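Local coordinates for mnemiopsin 1 (Mnemiopsis leidyi, PDB 5VP3), which probably emits light when calcium binds its EF-hand loops, as a calcium-regulated photoprotein of a ctenophore, at residues E110-R115 with P121-L126. Residues are numbered along the deposited sequence; the frame is centred on the assembly and turned at random.
Sequences EAERER and PSLIAL
The N-terminal end of helix 123-135, the helix that leads into an EF-hand loop holding a cadmium ion, is met by the carboxylate of Glu112 from helix 101-117. Ser122 is the N-cap: its OG accepts from Ala125 N at 3.1 Å and donates to Glu112 OE1 at 2.6 Å, on the syn lone pair of that oxygen. Glu112 OE2 also offers its syn lone pair, to Leu123 N, at 2.8 Å with 165° at the hydrogen. Ile124 N reaches Glu112 OE1 more distantly, 3.3 Å and nearly straight, from above the carboxylate plane. A buried acid thus takes up two amides of the helix's first turn, where the helix dipole would probably favour its negative charge. The Glu112 chain folds at chi2 (-82°), which brings OE1 against the side chain of Ile124, 3.4 Å from its CG1. One turn on in helix 101-117, which a short linker joins to the incoming helix of the EF-hand, Arg115 forms a salt bridge with the same carboxylate, NH1 to Glu112 OE2 at 2.6 Å, though its hydrogen bond is weak, bent to 128°. Leu123 CD1 lies over one guanidinium face, toward its rim, 3.8 Å from Arg115 CZ; Ala111 O is over the opposite face. Tyr13 of helix 9-16 adds a cation-pi contact to Arg115, and Arg187 of helix 179-190 touches Glu112, Ser122 and Ile124.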
loop_
_atom_site.group_PDB
_atom_site.type_symbol
_atom_site.label_atom_id
_atom_site.label_comp_id
_atom_site.label_asym_id
_atom_site.label_seq_id
_atom_site.Cartn_x
_atom_site.Cartn_y
_atom_site.Cartn_z
ATOM N N GLU A 110 0.979 -11.541 -6.921
ATOM C CA GLU A 110 1.402 -12.216 -8.143
ATOM C C GLU A 110 1.547 -11.230 -9.296
ATOM O O GLU A 110 2.492 -11.326 -10.082
ATOM C CB GLU A 110 0.413 -13.316 -8.507
ATOM C CG GLU A 110 0.736 -14.038 -9.794
ATOM C CD GLU A 110 2.005 -14.874 -9.761
ATOM O OE1 GLU A 110 2.456 -15.249 -8.664
ATOM O OE2 GLU A 110 2.549 -15.177 -10.856
ATOM N N ALA A 111 0.614 -10.276 -9.417
ATOM C CA ALA A 111 0.702 -9.290 -10.491
ATOM C C ALA A 111 1.951 -8.414 -10.356
ATOM O O ALA A 111 2.591 -8.089 -11.356
ATOM C CB ALA A 111 -0.567 -8.444 -10.518
ATOM N N GLU A 112 2.339 -8.043 -9.130
ATOM C CA GLU A 112 3.609 -7.343 -8.966
ATOM C C GLU A 112 4.785 -8.224 -9.380
ATOM O O GLU A 112 5.751 -7.735 -9.965
ATOM C CB GLU A 112 3.787 -6.858 -7.513
ATOM C CG GLU A 112 2.910 -5.670 -7.142
ATOM C CD GLU A 112 3.478 -4.343 -7.585
ATOM O OE1 GLU A 112 4.471 -3.840 -6.993
ATOM O OE2 GLU A 112 2.908 -3.775 -8.535
ATOM N N ARG A 113 4.757 -9.512 -9.043
ATOM C CA ARG A 113 5.837 -10.395 -9.498
ATOM C C ARG A 113 5.897 -10.486 -11.027
ATOM O O ARG A 113 6.986 -10.554 -11.615
ATOM C CB ARG A 113 5.671 -11.792 -8.885
ATOM C CG ARG A 113 6.042 -11.820 -7.364
ATOM C CD ARG A 113 6.031 -13.233 -6.786
ATOM N NE ARG A 113 4.715 -13.889 -6.872
ATOM C CZ ARG A 113 3.838 -13.994 -5.866
ATOM N NH1 ARG A 113 4.097 -13.487 -4.660
ATOM N NH2 ARG A 113 2.687 -14.623 -6.059
ATOM N N GLU A 114 4.737 -10.493 -11.688
ATOM C CA GLU A 114 4.683 -10.582 -13.153
ATOM C C GLU A 114 5.256 -9.314 -13.766
ATOM O O GLU A 114 6.092 -9.361 -14.669
ATOM C CB GLU A 114 3.221 -10.809 -13.573
ATOM C CG GLU A 114 2.945 -11.026 -15.057
ATOM C CD GLU A 114 3.633 -12.270 -15.611
ATOM O OE1 GLU A 114 3.774 -13.252 -14.863
ATOM O OE2 GLU A 114 4.041 -12.261 -16.790
ATOM N N ARG A 115 4.878 -8.196 -13.215
ATOM C CA ARG A 115 5.442 -6.933 -13.580
ATOM C C ARG A 115 6.948 -6.899 -13.421
ATOM O O ARG A 115 7.610 -6.432 -14.264
ATOM C CB ARG A 115 4.829 -5.818 -12.780
ATOM C CG ARG A 115 3.537 -5.246 -13.289
ATOM C CD ARG A 115 2.955 -4.226 -12.326
ATOM N NE ARG A 115 1.557 -4.369 -12.384
ATOM C CZ ARG A 115 0.781 -4.720 -11.413
ATOM N NH1 ARG A 115 1.199 -4.872 -10.221
ATOM N NH2 ARG A 115 -0.456 -4.868 -11.695
ATOM N N PRO A 121 6.717 -1.217 -14.387
ATOM C CA PRO A 121 6.884 -0.501 -13.105
ATOM C C PRO A 121 6.069 -1.123 -11.979
ATOM O O PRO A 121 4.921 -1.532 -12.175
ATOM C CB PRO A 121 6.384 0.917 -13.421
ATOM C CG PRO A 121 6.462 1.031 -14.908
ATOM C CD PRO A 121 6.156 -0.350 -15.437
ATOM N N SER A 122 6.679 -1.189 -10.802
ATOM C CA SER A 122 6.018 -1.702 -9.601
ATOM C C SER A 122 5.005 -0.689 -9.088
ATOM O O SER A 122 5.282 0.513 -9.020
ATOM C CB SER A 122 7.030 -1.975 -8.493
ATOM O OG SER A 122 6.400 -2.043 -7.201
ATOM N N LEU A 123 3.830 -1.162 -8.704
ATOM C CA LEU A 123 2.864 -0.191 -8.205
ATOM C C LEU A 123 3.140 0.129 -6.756
ATOM O O LEU A 123 2.759 1.209 -6.289
ATOM C CB LEU A 123 1.428 -0.680 -8.381
ATOM C CG LEU A 123 1.038 -0.954 -9.834
ATOM C CD1 LEU A 123 -0.395 -1.455 -9.941
ATOM C CD2 LEU A 123 1.192 0.306 -10.654
ATOM N N ILE A 124 3.845 -0.756 -6.059
ATOM C CA ILE A 124 4.275 -0.435 -4.701
ATOM C C ILE A 124 5.291 0.686 -4.733
ATOM O O ILE A 124 5.280 1.560 -3.873
ATOM C CB ILE A 124 4.869 -1.652 -3.987
ATOM C CG1 ILE A 124 3.816 -2.735 -3.800
ATOM C CG2 ILE A 124 5.437 -1.208 -2.617
ATOM C CD1 ILE A 124 4.374 -4.032 -3.182
ATOM N N ALA A 125 6.209 0.651 -5.706
ATOM C CA ALA A 125 7.206 1.714 -5.827
ATOM C C ALA A 125 6.554 3.023 -6.206
ATOM O O ALA A 125 6.953 4.083 -5.721
ATOM C CB ALA A 125 8.267 1.337 -6.862
ATOM N N LEU A 126 5.561 2.974 -7.088
ATOM C CA LEU A 126 4.784 4.170 -7.403
ATOM C C LEU A 126 4.172 4.782 -6.135
ATOM O O LEU A 126 4.208 6.002 -5.930
ATOM C CB LEU A 126 3.682 3.816 -8.428
ATOM C CG LEU A 126 2.531 4.817 -8.636
ATOM C CD1 LEU A 126 3.007 6.037 -9.409
ATOM C CD2 LEU A 126 1.398 4.222 -9.376
#